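Local coordinates for protein DJ-1 homolog D (Arabidopsis thaliana, PDB 4OGG) that belongs to the DJ-1/PfpI family, carrying two copies of the family's alpha/beta fold in one chain and associating as an assembly of three subunits, at residues Val35-Lys40 with Glu92-Thr97; Ile123-Asp128 with Val146-Lys151; Cys161-Ser166 with Ile180-Lys185; Val213-Leu218 with Val225-Pro230; Asp248-Glu253 with Thr329-Val334. One frame throughout, in Å; residues are numbered along the deposited sequence.

Interaction 1: residues Val35-Lys40 with Glu92-Thr97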
# COMPACT_ATOMS: atom_id res chain seq x y z
N VAL C 35 -25.75 8.01 8.50
CA VAL C 35 -26.34 6.69 8.31
C VAL C 35 -25.88 6.02 7.02
O VAL C 35 -25.48 6.67 6.06
CB VAL C 35 -27.89 6.79 8.28
CG1 VAL C 35 -28.40 7.36 9.59
CG2 VAL C 35 -28.33 7.66 7.11
N CYS C 36 -25.94 4.69 7.02
CA CYS C 36 -25.57 3.90 5.85
C CYS C 36 -26.55 2.74 5.80
O CYS C 36 -26.74 2.05 6.80
CB CYS C 36 -24.14 3.37 5.97
SG CYS C 36 -23.67 2.26 4.60
N PRO C 37 -27.18 2.51 4.64
CA PRO C 37 -28.13 1.39 4.56
C PRO C 37 -27.51 0.07 5.02
O PRO C 37 -26.36 -0.23 4.70
CB PRO C 37 -28.54 1.37 3.09
CG PRO C 37 -27.33 1.97 2.39
CD PRO C 37 -26.97 3.11 3.31
N GLY C 38 -28.27 -0.70 5.78
CA GLY C 38 -27.78 -1.98 6.26
C GLY C 38 -26.84 -1.91 7.45
O GLY C 38 -26.34 -2.94 7.91
N LYS C 39 -26.58 -0.71 7.95
CA LYS C 39 -25.69 -0.55 9.09
C LYS C 39 -26.36 0.23 10.21
O LYS C 39 -27.31 0.97 9.98
CB LYS C 39 -24.39 0.16 8.67
CG LYS C 39 -23.60 -0.62 7.63
CD LYS C 39 -22.19 -0.10 7.44
CE LYS C 39 -21.43 -0.99 6.46
NZ LYS C 39 -19.98 -0.66 6.37
N LYS C 40 -25.85 0.05 11.43
CA LYS C 40 -26.41 0.72 12.59
C LYS C 40 -25.41 1.67 13.22
O LYS C 40 -24.22 1.63 12.90
CB LYS C 40 -26.83 -0.32 13.64
CG LYS C 40 -27.68 -1.46 13.09
CD LYS C 40 -28.11 -2.41 14.20
CE LYS C 40 -26.91 -2.98 14.95
NZ LYS C 40 -27.33 -3.95 16.00
N GLU C 92 -22.55 5.30 -6.40
CA GLU C 92 -22.95 4.39 -7.45
C GLU C 92 -23.73 3.18 -6.94
O GLU C 92 -24.65 2.72 -7.62
CB GLU C 92 -21.75 3.93 -8.29
CG GLU C 92 -20.76 3.01 -7.60
CD GLU C 92 -19.77 2.40 -8.59
OE1 GLU C 92 -18.86 1.67 -8.15
OE2 GLU C 92 -19.91 2.64 -9.81
N TYR C 93 -23.39 2.67 -5.76
CA TYR C 93 -24.12 1.52 -5.25
C TYR C 93 -25.30 1.96 -4.39
O TYR C 93 -26.32 1.26 -4.32
CB TYR C 93 -23.18 0.56 -4.48
CG TYR C 93 -22.98 0.81 -3.00
CD1 TYR C 93 -23.94 0.41 -2.07
CD2 TYR C 93 -21.80 1.38 -2.53
CE1 TYR C 93 -23.72 0.56 -0.70
CE2 TYR C 93 -21.57 1.54 -1.16
CZ TYR C 93 -22.53 1.13 -0.25
OH TYR C 93 -22.31 1.26 1.10
N LEU C 94 -25.18 3.12 -3.75
CA LEU C 94 -26.28 3.64 -2.95
C LEU C 94 -27.45 4.00 -3.87
O LEU C 94 -28.62 3.86 -3.50
CB LEU C 94 -25.84 4.90 -2.18
CG LEU C 94 -24.85 4.70 -1.03
CD1 LEU C 94 -24.45 6.05 -0.44
CD2 LEU C 94 -25.47 3.82 0.05
N ALA C 95 -27.13 4.47 -5.07
CA ALA C 95 -28.13 4.86 -6.06
C ALA C 95 -28.99 3.69 -6.52
O ALA C 95 -30.09 3.88 -7.05
CB ALA C 95 -27.45 5.50 -7.28
N LEU C 96 -28.49 2.47 -6.31
CA LEU C 96 -29.21 1.26 -6.70
C LEU C 96 -29.88 0.60 -5.50
O LEU C 96 -30.42 -0.50 -5.60
CB LEU C 96 -28.27 0.26 -7.37
CG LEU C 96 -28.15 0.33 -8.89
CD1 LEU C 96 -29.48 -0.06 -9.51
CD2 LEU C 96 -27.74 1.72 -9.34
N THR C 97 -29.85 1.28 -4.36
CA THR C 97 -30.47 0.77 -3.14
C THR C 97 -31.84 1.42 -2.99
O THR C 97 -31.95 2.63 -2.79
CB THR C 97 -29.59 1.09 -1.91
OG1 THR C 97 -28.28 0.54 -2.10
CG2 THR C 97 -30.20 0.50 -0.65
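Pro37 and Leu94 make the nearest apolar approach here, Leu94 CD2 lying 3.5 Å from Pro37 CG, where the loop after edge strand 30-35 of the first DJ-1/PfpI sheet meets the end of helix 90-94. The same methyl reaches the next ring carbon, Pro37 CD, at 3.7 Å, and the two side chains cross at about a right angle. Farther along the ring, Thr97 CG2 stands 4.2 Å from Pro37 CB, a looser approach. Beside them Cys36 SG faces Tyr93 OH at 3.9 Å, too long to count as more than packing; chi1 of 175° sets SG opposite the backbone nitrogen, on the side where the tyrosine hydroxyl lies.

Behind this first shell, Tyr93 CG sits between its own nitrogen and carbonyl carbon (chi1 89°), which brings one face of the ring over Leu94, so the two side chains reach the loop together. The hydroxyl of Tyr93 is fixed by Asp11 N and by Gln249 OE1 of a neighbouring subunit, and Gln249 NE2 of that subunit also bonds to Pro37 O. The contact therefore backs a subunit interface.

A type II beta turn from Cys36 to Lys39 presents the proline, with Gly38 at the position of positive phi (79°); Lys39 N closes it on Cys36 O at 3.0 Å.

Interaction 2: residues Ile123-Asp128 with Val146-Lys151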
# COMPACT_ATOMS: atom_id res chain seq x y z
N ILE C 123 -27.06 9.63 -7.14
CA ILE C 123 -28.23 9.23 -6.38
C ILE C 123 -29.43 10.11 -6.73
O ILE C 123 -30.56 9.63 -6.79
CB ILE C 123 -27.96 9.30 -4.87
CG1 ILE C 123 -26.74 8.44 -4.53
CG2 ILE C 123 -29.17 8.80 -4.09
CD1 ILE C 123 -26.27 8.55 -3.09
N LEU C 124 -29.19 11.40 -6.97
CA LEU C 124 -30.28 12.30 -7.34
C LEU C 124 -30.82 11.91 -8.71
O LEU C 124 -32.02 12.00 -8.97
CB LEU C 124 -29.78 13.75 -7.37
CG LEU C 124 -29.18 14.29 -6.07
CD1 LEU C 124 -28.81 15.75 -6.24
CD2 LEU C 124 -30.19 14.13 -4.94
N ALA C 125 -29.92 11.47 -9.59
CA ALA C 125 -30.33 11.05 -10.93
C ALA C 125 -31.21 9.81 -10.80
O ALA C 125 -32.24 9.71 -11.46
CB ALA C 125 -29.11 10.74 -11.78
N ALA C 126 -30.80 8.87 -9.95
CA ALA C 126 -31.56 7.64 -9.75
C ALA C 126 -32.91 7.92 -9.10
O ALA C 126 -33.89 7.22 -9.37
CB ALA C 126 -30.76 6.67 -8.89
N ALA C 127 -32.97 8.95 -8.26
CA ALA C 127 -34.22 9.31 -7.59
C ALA C 127 -35.10 10.15 -8.51
O ALA C 127 -36.24 10.49 -8.16
CB ALA C 127 -33.91 10.09 -6.31
N ASP C 128 -34.56 10.49 -9.68
CA ASP C 128 -35.27 11.29 -10.68
C ASP C 128 -35.74 12.61 -10.06
O ASP C 128 -36.91 12.98 -10.18
CB ASP C 128 -36.46 10.50 -11.23
CG ASP C 128 -37.15 11.21 -12.39
OD1 ASP C 128 -36.44 11.77 -13.25
OD2 ASP C 128 -38.39 11.19 -12.44
N VAL C 146 -27.67 14.79 -17.41
CA VAL C 146 -28.29 15.31 -18.61
C VAL C 146 -29.39 14.33 -19.03
O VAL C 146 -30.49 14.73 -19.40
CB VAL C 146 -27.26 15.45 -19.75
CG1 VAL C 146 -27.96 15.74 -21.08
CG2 VAL C 146 -26.29 16.58 -19.42
N ALA C 147 -29.08 13.04 -18.96
CA ALA C 147 -30.04 12.00 -19.33
C ALA C 147 -31.26 12.05 -18.42
O ALA C 147 -32.37 11.68 -18.84
CB ALA C 147 -29.38 10.63 -19.23
N ALA C 148 -31.07 12.50 -17.19
CA ALA C 148 -32.15 12.59 -16.22
C ALA C 148 -32.92 13.91 -16.32
O ALA C 148 -33.75 14.22 -15.46
CB ALA C 148 -31.60 12.41 -14.80
N GLY C 149 -32.63 14.69 -17.37
CA GLY C 149 -33.33 15.94 -17.58
C GLY C 149 -32.78 17.18 -16.90
O GLY C 149 -33.40 18.24 -16.93
N ALA C 150 -31.60 17.06 -16.29
CA ALA C 150 -31.00 18.19 -15.60
C ALA C 150 -30.45 19.26 -16.53
O ALA C 150 -30.10 18.98 -17.68
CB ALA C 150 -29.88 17.69 -14.69
N LYS C 151 -30.41 20.49 -16.03
CA LYS C 151 -29.84 21.60 -16.78
C LYS C 151 -28.40 21.56 -16.27
O LYS C 151 -28.04 22.24 -15.31
CB LYS C 151 -30.53 22.91 -16.41
CG LYS C 151 -32.00 22.93 -16.80
CD LYS C 151 -32.58 24.32 -16.69
CE LYS C 151 -33.98 24.37 -17.28
NZ LYS C 151 -34.47 25.77 -17.43
O HOH W 1 -34.61 13.69 -12.73
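This is a small, mainly apolar contact between the C-terminal ends of two helices, 121-126 and 142-147, in the first DJ-1/PfpI half of the chain; Ala125 and Ala148 meet at its centre. Their CA atoms are 5.8 Å apart, the nearest pair of the two segments, and the methyls face each other loosely, Ala125 CB 4.3 Å from Ala148 CB. With a single carbon on each side the backbones can come this close, yet the joint buried surface is only 92 Å². Ala148 points its methyl at the other helix, whereas the CB bond of Ala125 runs across that line.

A polar bridge runs beside the methyls. One water donates to both sides, to Asp128 OD1 at 2.7 Å and to Ala148 O at 2.9 Å, so both of its hydrogens are spent on the link. Direct approach of the two oxygens would bring acceptor to acceptor, and they indeed stay 4.3 Å apart, Asp128 OD1 to Ala148 O. Asp128 swings its carboxylate group anti to the backbone nitrogen (chi1 -173°), which carries OD1 toward the water. Val130 packs on Ala148, and Leu340 of a neighbouring subunit rests on both alanines.

Each helix stops in the same way. Asp128 has positive phi (55°), its nitrogen bonding back to Ala125 O at 3.0 Å. Gly149 N (phi 87°) bonds to Val146 O at 2.9 Å, with Ala150 N reaching back to the carbonyl oxygen just before Val146; both ends are Schellman motifs.

Interaction 3: residues Cys161-Ser166 with Ile180-Lys185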
# COMPACT_ATOMS: atom_id res chain seq x y z
N CYS C 161 -19.74 25.65 -7.67
CA CYS C 161 -20.94 25.28 -6.94
C CYS C 161 -22.13 25.87 -7.69
O CYS C 161 -22.04 26.95 -8.26
CB CYS C 161 -20.93 25.84 -5.51
SG CYS C 161 -19.75 25.06 -4.40
N VAL C 162 -23.25 25.15 -7.68
CA VAL C 162 -24.45 25.62 -8.36
C VAL C 162 -25.63 25.48 -7.42
O VAL C 162 -25.64 24.62 -6.54
CB VAL C 162 -24.73 24.79 -9.64
CG1 VAL C 162 -26.09 25.14 -10.22
CG2 VAL C 162 -23.64 25.05 -10.67
N VAL C 163 -26.63 26.35 -7.59
CA VAL C 163 -27.81 26.30 -6.74
C VAL C 163 -29.08 26.39 -7.57
O VAL C 163 -29.15 27.12 -8.56
CB VAL C 163 -27.81 27.46 -5.72
CG1 VAL C 163 -29.00 27.32 -4.78
CG2 VAL C 163 -26.51 27.47 -4.93
N ASP C 164 -30.09 25.63 -7.16
CA ASP C 164 -31.38 25.63 -7.82
C ASP C 164 -32.36 25.46 -6.67
O ASP C 164 -32.53 24.35 -6.16
CB ASP C 164 -31.52 24.47 -8.81
CG ASP C 164 -32.80 24.55 -9.62
OD1 ASP C 164 -33.89 24.48 -9.02
OD2 ASP C 164 -32.73 24.68 -10.86
N GLY C 165 -32.99 26.56 -6.26
CA GLY C 165 -33.91 26.48 -5.15
C GLY C 165 -33.11 26.09 -3.92
O GLY C 165 -32.15 26.78 -3.56
N SER C 166 -33.48 24.98 -3.30
CA SER C 166 -32.78 24.50 -2.12
C SER C 166 -31.77 23.40 -2.46
O SER C 166 -31.15 22.83 -1.56
CB SER C 166 -33.78 23.98 -1.09
OG SER C 166 -34.47 22.84 -1.57
N ILE C 180 -20.56 24.36 1.62
CA ILE C 180 -21.03 24.37 2.99
C ILE C 180 -21.71 25.70 3.35
O ILE C 180 -22.73 25.72 4.03
CB ILE C 180 -19.86 24.08 3.95
CG1 ILE C 180 -19.36 22.65 3.71
CG2 ILE C 180 -20.29 24.28 5.40
CD1 ILE C 180 -18.10 22.27 4.47
N GLN C 181 -21.14 26.81 2.88
CA GLN C 181 -21.73 28.11 3.18
C GLN C 181 -23.15 28.22 2.63
O GLN C 181 -24.06 28.68 3.32
CB GLN C 181 -20.87 29.24 2.60
CG GLN C 181 -21.20 30.61 3.18
CD GLN C 181 -20.39 31.72 2.55
OE1 GLN C 181 -20.74 32.24 1.49
NE2 GLN C 181 -19.29 32.09 3.20
N LEU C 182 -23.33 27.78 1.39
CA LEU C 182 -24.64 27.83 0.75
C LEU C 182 -25.65 26.95 1.48
O LEU C 182 -26.83 27.30 1.58
CB LEU C 182 -24.53 27.38 -0.71
CG LEU C 182 -23.81 28.35 -1.65
CD1 LEU C 182 -23.46 27.65 -2.95
CD2 LEU C 182 -24.71 29.56 -1.91
N PHE C 183 -25.18 25.82 1.99
CA PHE C 183 -26.04 24.89 2.71
C PHE C 183 -26.47 25.51 4.03
O PHE C 183 -27.64 25.44 4.41
CB PHE C 183 -25.30 23.57 2.96
CG PHE C 183 -26.15 22.48 3.54
CD1 PHE C 183 -27.29 22.03 2.87
CD2 PHE C 183 -25.80 21.87 4.74
CE1 PHE C 183 -28.06 20.98 3.39
CE2 PHE C 183 -26.56 20.83 5.27
CZ PHE C 183 -27.69 20.39 4.60
N VAL C 184 -25.52 26.13 4.72
CA VAL C 184 -25.81 26.79 5.99
C VAL C 184 -26.85 27.88 5.76
O VAL C 184 -27.81 28.02 6.53
CB VAL C 184 -24.53 27.41 6.59
CG1 VAL C 184 -24.88 28.33 7.76
CG2 VAL C 184 -23.60 26.30 7.06
N LYS C 185 -26.66 28.66 4.70
CA LYS C 185 -27.59 29.74 4.38
C LYS C 185 -28.96 29.17 4.04
O LYS C 185 -29.99 29.73 4.41
CB LYS C 185 -27.06 30.56 3.20
CG LYS C 185 -25.87 31.43 3.57
CD LYS C 185 -25.37 32.21 2.37
CE LYS C 185 -24.22 33.12 2.76
NZ LYS C 185 -23.68 33.85 1.58
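Val163, on strand 161-164, and Leu182, on helix 176-186, mark the nearest backbone approach, their CA atoms 8.3 Å apart, a spacing that side chains must span. Within segment 180-185, Leu182 alone makes the contact. Its CD1 methyl lies 3.6 Å from Val163 CG2 and 4.0 Å from Cys161 CB, so it straddles two residues that stand two positions apart and face the helix from the same side of the strand. The other branch, Leu182 CD2, stays farther off, at 4.1 Å from Val163 CG2. Val163 uses one branch only: CG2 lies anti to the carbonyl carbon and beside the nitrogen, and it is this methyl that meets the leucine, while CG1 takes no part. The two side chains cross obliquely. Val162, between the two contacting strand residues, points away from the helix and packs on Thr136 and Val153.

The contact lies near the surface, with Val163 exposed and the joint buried area 113 Å². Beyond Leu182, on the helix, Lys185 NZ makes a weak bond of 3.4 Å to Gln181 OE1 one turn back, while Gln181 NE2 bonds to Ala220 O of helix 208-221.

Strand 161-164 is one of the two outermost strands of the six-stranded sheet within its chain and pairs antiparallel with strand 167-170, from which Ile168 also touches Leu182 and Ala170 touches Cys161. Helix 176-186 thus lies over this hairpin edge of the sheet, with Ile180 and Phe183 turned toward Leu25 of helix 15-27.

Interaction 4: residues Val213-Leu218 with Val225-Pro230; sequences VPFQSL and VDAVCP
Phe215 and Val225 form the tight part of this contact, between helix 208-221 and edge strand 224-228. Val225 CG1 comes within 3.4 Å of Phe215 CE2 and equally close to CD2, with the valine CB over one face of the ring, while the two side chains slide past each other in opposite directions. Phe215 CG is anti to its backbone nitrogen (chi1 -171°), which sends the ring out from the helix and across the strand, to lie against Val225. Its far corner reaches the main chain, Phe215 CZ standing 3.5 Å from Val225 O, and Asp226 C lies at the ring edge. Ala227 CB approaches obliquely, 3.9 Å from Phe215 CE2. The ring also packs edge-to-face with both Phe200 and Phe259.

Packing slackens away from this ring. Leu218 adds one touch, its CB 3.9 Å from Val225 CG2, and from Val228 onward the chain diverges from the helix: the side chain of Pro230 makes no contact with segment 213-218. This wider end still lies buried, with Cys229 near Gln56 of a neighbouring subunit. Within the helix, Ser217 OG bonds to Val213 O at 2.7 Å, from the face opposite to that used by Ser217 N.

The short axes run nearly antiparallel, at 153°, with a closest approach of 9.1 Å, and strand 224-228 lies next and parallel to strand 197-201: a beta-alpha-beta crossover of an alpha/beta sandwich.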
# COMPACT_ATOMS: atom_id res chain seq x y z
N VAL C 213 -9.99 19.83 7.46
CA VAL C 213 -11.23 20.18 8.13
C VAL C 213 -11.24 21.60 8.70
O VAL C 213 -12.13 22.39 8.38
CB VAL C 213 -11.58 19.16 9.24
CG1 VAL C 213 -12.87 19.57 9.94
CG2 VAL C 213 -11.76 17.78 8.61
N PRO C 214 -10.25 21.95 9.55
CA PRO C 214 -10.29 23.32 10.08
C PRO C 214 -10.11 24.35 8.96
O PRO C 214 -10.77 25.40 8.95
CB PRO C 214 -9.12 23.35 11.07
CG PRO C 214 -9.02 21.90 11.51
CD PRO C 214 -9.20 21.16 10.21
N PHE C 215 -9.23 24.04 8.01
CA PHE C 215 -8.95 24.94 6.90
C PHE C 215 -10.21 25.27 6.11
O PHE C 215 -10.55 26.44 5.91
CB PHE C 215 -7.89 24.32 5.98
CG PHE C 215 -7.37 25.25 4.92
CD1 PHE C 215 -7.91 25.24 3.64
CD2 PHE C 215 -6.34 26.14 5.20
CE1 PHE C 215 -7.43 26.09 2.64
CE2 PHE C 215 -5.85 27.00 4.21
CZ PHE C 215 -6.40 26.98 2.93
N GLN C 216 -10.93 24.24 5.68
CA GLN C 216 -12.14 24.47 4.90
C GLN C 216 -13.32 24.94 5.75
O GLN C 216 -14.20 25.63 5.24
CB GLN C 216 -12.50 23.21 4.11
CG GLN C 216 -11.45 22.90 3.05
CD GLN C 216 -11.95 21.97 1.98
OE1 GLN C 216 -11.82 22.25 0.79
NE2 GLN C 216 -12.52 20.85 2.39
N SER C 217 -13.34 24.58 7.03
CA SER C 217 -14.42 25.02 7.90
C SER C 217 -14.36 26.55 8.02
O SER C 217 -15.37 27.24 7.92
CB SER C 217 -14.30 24.39 9.29
OG SER C 217 -14.60 23.00 9.26
N LEU C 218 -13.15 27.07 8.23
CA LEU C 218 -12.97 28.51 8.37
C LEU C 218 -13.23 29.24 7.06
O LEU C 218 -13.75 30.35 7.05
CB LEU C 218 -11.55 28.81 8.89
CG LEU C 218 -11.28 28.31 10.31
CD1 LEU C 218 -9.81 28.44 10.65
CD2 LEU C 218 -12.14 29.09 11.29
N VAL C 225 -8.14 32.26 4.41
CA VAL C 225 -7.24 31.32 5.07
C VAL C 225 -6.04 30.97 4.21
O VAL C 225 -6.19 30.50 3.08
CB VAL C 225 -7.99 30.02 5.44
CG1 VAL C 225 -7.18 29.22 6.45
CG2 VAL C 225 -9.37 30.36 5.99
N ASP C 226 -4.84 31.19 4.75
CA ASP C 226 -3.61 30.89 4.03
C ASP C 226 -2.86 29.74 4.69
O ASP C 226 -2.91 29.56 5.90
CB ASP C 226 -2.71 32.12 3.97
CG ASP C 226 -3.37 33.30 3.28
OD1 ASP C 226 -3.95 33.10 2.19
OD2 ASP C 226 -3.31 34.42 3.82
N ALA C 227 -2.15 28.96 3.87
CA ALA C 227 -1.38 27.83 4.35
C ALA C 227 0.06 27.97 3.89
O ALA C 227 0.32 28.20 2.70
CB ALA C 227 -1.98 26.53 3.82
N VAL C 228 1.00 27.85 4.82
CA VAL C 228 2.41 27.98 4.49
C VAL C 228 3.25 26.85 5.09
O VAL C 228 2.84 26.21 6.06
CB VAL C 228 2.99 29.32 4.98
CG1 VAL C 228 2.20 30.48 4.39
CG2 VAL C 228 2.97 29.36 6.51
N CYS C 229 4.42 26.64 4.51
CA CYS C 229 5.36 25.62 4.95
C CYS C 229 6.76 26.10 4.57
O CYS C 229 6.97 26.58 3.46
CB CYS C 229 5.07 24.28 4.28
SG CYS C 229 6.32 22.99 4.60
N PRO C 230 7.73 25.97 5.49
CA PRO C 230 9.09 26.41 5.18
C PRO C 230 9.64 25.71 3.93
O PRO C 230 9.26 24.58 3.63
CB PRO C 230 9.87 26.02 6.43
CG PRO C 230 8.84 26.19 7.51
CD PRO C 230 7.62 25.56 6.89

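Interaction 5: residues Asp248-Glu253 with Thr329-Val334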
# COMPACT_ATOMS: atom_id res chain seq x y z
N ASP C 248 -4.50 -1.69 17.45
CA ASP C 248 -3.21 -1.79 18.12
C ASP C 248 -3.09 -0.73 19.22
O ASP C 248 -3.98 0.11 19.38
CB ASP C 248 -2.08 -1.69 17.09
CG ASP C 248 -2.09 -2.85 16.10
OD1 ASP C 248 -2.01 -4.02 16.54
OD2 ASP C 248 -2.19 -2.60 14.88
N GLN C 249 -1.99 -0.77 19.97
CA GLN C 249 -1.81 0.16 21.09
C GLN C 249 -1.62 1.62 20.70
O GLN C 249 -1.67 2.50 21.56
CB GLN C 249 -0.66 -0.31 21.98
CG GLN C 249 -0.84 -1.75 22.46
CD GLN C 249 0.08 -2.11 23.61
OE1 GLN C 249 1.13 -1.49 23.79
NE2 GLN C 249 -0.31 -3.11 24.39
N THR C 250 -1.38 1.88 19.42
CA THR C 250 -1.26 3.25 18.93
C THR C 250 -1.81 3.25 17.51
O THR C 250 -2.11 2.19 16.95
CB THR C 250 0.20 3.78 18.96
OG1 THR C 250 0.18 5.19 18.69
CG2 THR C 250 1.06 3.08 17.92
N TYR C 251 -1.94 4.43 16.92
CA TYR C 251 -2.50 4.56 15.59
C TYR C 251 -1.64 4.04 14.45
O TYR C 251 -0.42 3.92 14.56
CB TYR C 251 -2.85 6.03 15.31
CG TYR C 251 -1.70 6.99 15.53
CD1 TYR C 251 -1.43 7.50 16.80
CD2 TYR C 251 -0.87 7.36 14.47
CE1 TYR C 251 -0.35 8.36 17.01
CE2 TYR C 251 0.22 8.21 14.68
CZ TYR C 251 0.47 8.71 15.95
OH TYR C 251 1.55 9.54 16.15
N SER C 252 -2.30 3.72 13.34
CA SER C 252 -1.64 3.25 12.14
C SER C 252 -1.42 4.49 11.30
O SER C 252 -1.96 5.56 11.60
CB SER C 252 -2.54 2.29 11.38
OG SER C 252 -3.71 2.97 10.94
N GLU C 253 -0.62 4.37 10.25
CA GLU C 253 -0.39 5.51 9.36
C GLU C 253 -0.32 5.07 7.91
O GLU C 253 0.27 4.04 7.59
CB GLU C 253 0.89 6.26 9.74
CG GLU C 253 1.18 7.42 8.78
CD GLU C 253 2.39 8.26 9.16
OE1 GLU C 253 2.38 8.87 10.26
OE2 GLU C 253 3.34 8.33 8.36
N THR C 329 -4.51 21.16 26.31
CA THR C 329 -4.52 19.72 26.11
C THR C 329 -3.75 19.46 24.82
O THR C 329 -3.24 20.40 24.20
CB THR C 329 -5.96 19.17 25.96
OG1 THR C 329 -5.92 17.74 25.98
CG2 THR C 329 -6.58 19.64 24.64
N ALA C 330 -3.65 18.20 24.43
CA ALA C 330 -2.94 17.81 23.22
C ALA C 330 -3.11 16.31 23.07
O ALA C 330 -3.78 15.68 23.88
CB ALA C 330 -1.46 18.17 23.33
N TYR C 331 -2.51 15.74 22.03
CA TYR C 331 -2.60 14.30 21.86
C TYR C 331 -2.05 13.73 23.16
O TYR C 331 -1.06 14.24 23.68
CB TYR C 331 -1.75 13.84 20.67
CG TYR C 331 -1.97 12.38 20.35
CD1 TYR C 331 -3.20 11.93 19.87
CD2 TYR C 331 -0.97 11.43 20.58
CE1 TYR C 331 -3.44 10.58 19.64
CE2 TYR C 331 -1.20 10.08 20.36
CZ TYR C 331 -2.43 9.66 19.89
OH TYR C 331 -2.68 8.32 19.69
N PRO C 332 -2.68 12.68 23.71
CA PRO C 332 -2.21 12.08 24.96
C PRO C 332 -0.69 12.03 25.13
O PRO C 332 -0.16 12.49 26.14
CB PRO C 332 -2.85 10.70 24.92
CG PRO C 332 -4.19 11.00 24.31
CD PRO C 332 -3.82 11.93 23.16
N ALA C 333 0.00 11.48 24.15
CA ALA C 333 1.46 11.38 24.22
C ALA C 333 2.14 12.73 24.36
O ALA C 333 3.17 12.86 25.04
CB ALA C 333 1.99 10.66 22.97
N VAL C 334 1.57 13.75 23.73
CA VAL C 334 2.14 15.10 23.76
C VAL C 334 2.08 15.75 25.14
O VAL C 334 2.57 16.87 25.33
CB VAL C 334 1.44 16.01 22.72
CG1 VAL C 334 2.17 17.33 22.59
CG2 VAL C 334 1.41 15.30 21.37
O HOH W 2 -0.91 6.79 20.76
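Tyr331 OH is hydrogen-bonded to a water 2.6 Å away, on the side facing Thr250, and this water donates to Thr250 OG1 at 2.8 Å. The water lies at the edge of the Tyr331 ring and in its plane; the two protein oxygens, Thr250 OG1 and Tyr331 OH, are 4.4 Å apart and are bridged by it.

The same hydroxyl also meets an aromatic edge: Tyr251 CD1 is 3.3 Å from Tyr331 OH, which sits near the plane of the Tyr251 ring. The two rings form an offset edge-to-face (T-shaped) pair, with planes at 86° and centroids 5.6 Å apart. Here the edge of Tyr251 is turned to the face of Tyr331, Tyr251 CE1 standing 3.8 Å from Tyr331 CZ. Tyr251 holds CG in the crowded position between its nitrogen and carbonyl carbon (chi1 54°), which lays the ring toward the other segment, and Pro332 CD covers part of one face of Tyr331.

This contact joins the loop that leads into strand 252-255 of the small sheet with the loop before helix 335-340, in the second DJ-1/PfpI half. Both tyrosines touch His312, which directly follows a modified cysteine in the tight bend between strand 307-309 and helix 314-320, where the family carries a characteristic cysteine. Tyr251 also packs against His243. Its hydroxyl is taken by Glu92 OE1 of a neighbouring subunit, while Arg89 NH2 of the same subunit bonds to Tyr251 O.

From the N terminus the five contacts close in series, without nesting or crossing. Interaction 1 closes a 51-residue loop, bringing the end of edge strand 30-35 to helix 90-94; interaction 2 then joins two helix ends and touches interaction 1 through Ala95 and Ala126, Leu94 and Ile123. Interaction 3 seats helix 176-186 on the far edge of the same sheet. Interaction 4, in the second DJ-1/PfpI half, closes a six-residue helix-to-strand connection, its nearest atoms about 5 Å from interaction 3. Interaction 5 closes a 75-residue loop there. Within one chain interactions 1 and 5 have nearest atoms about 17 Å apart, yet between subunits they share an interface, where residues of both segments meet.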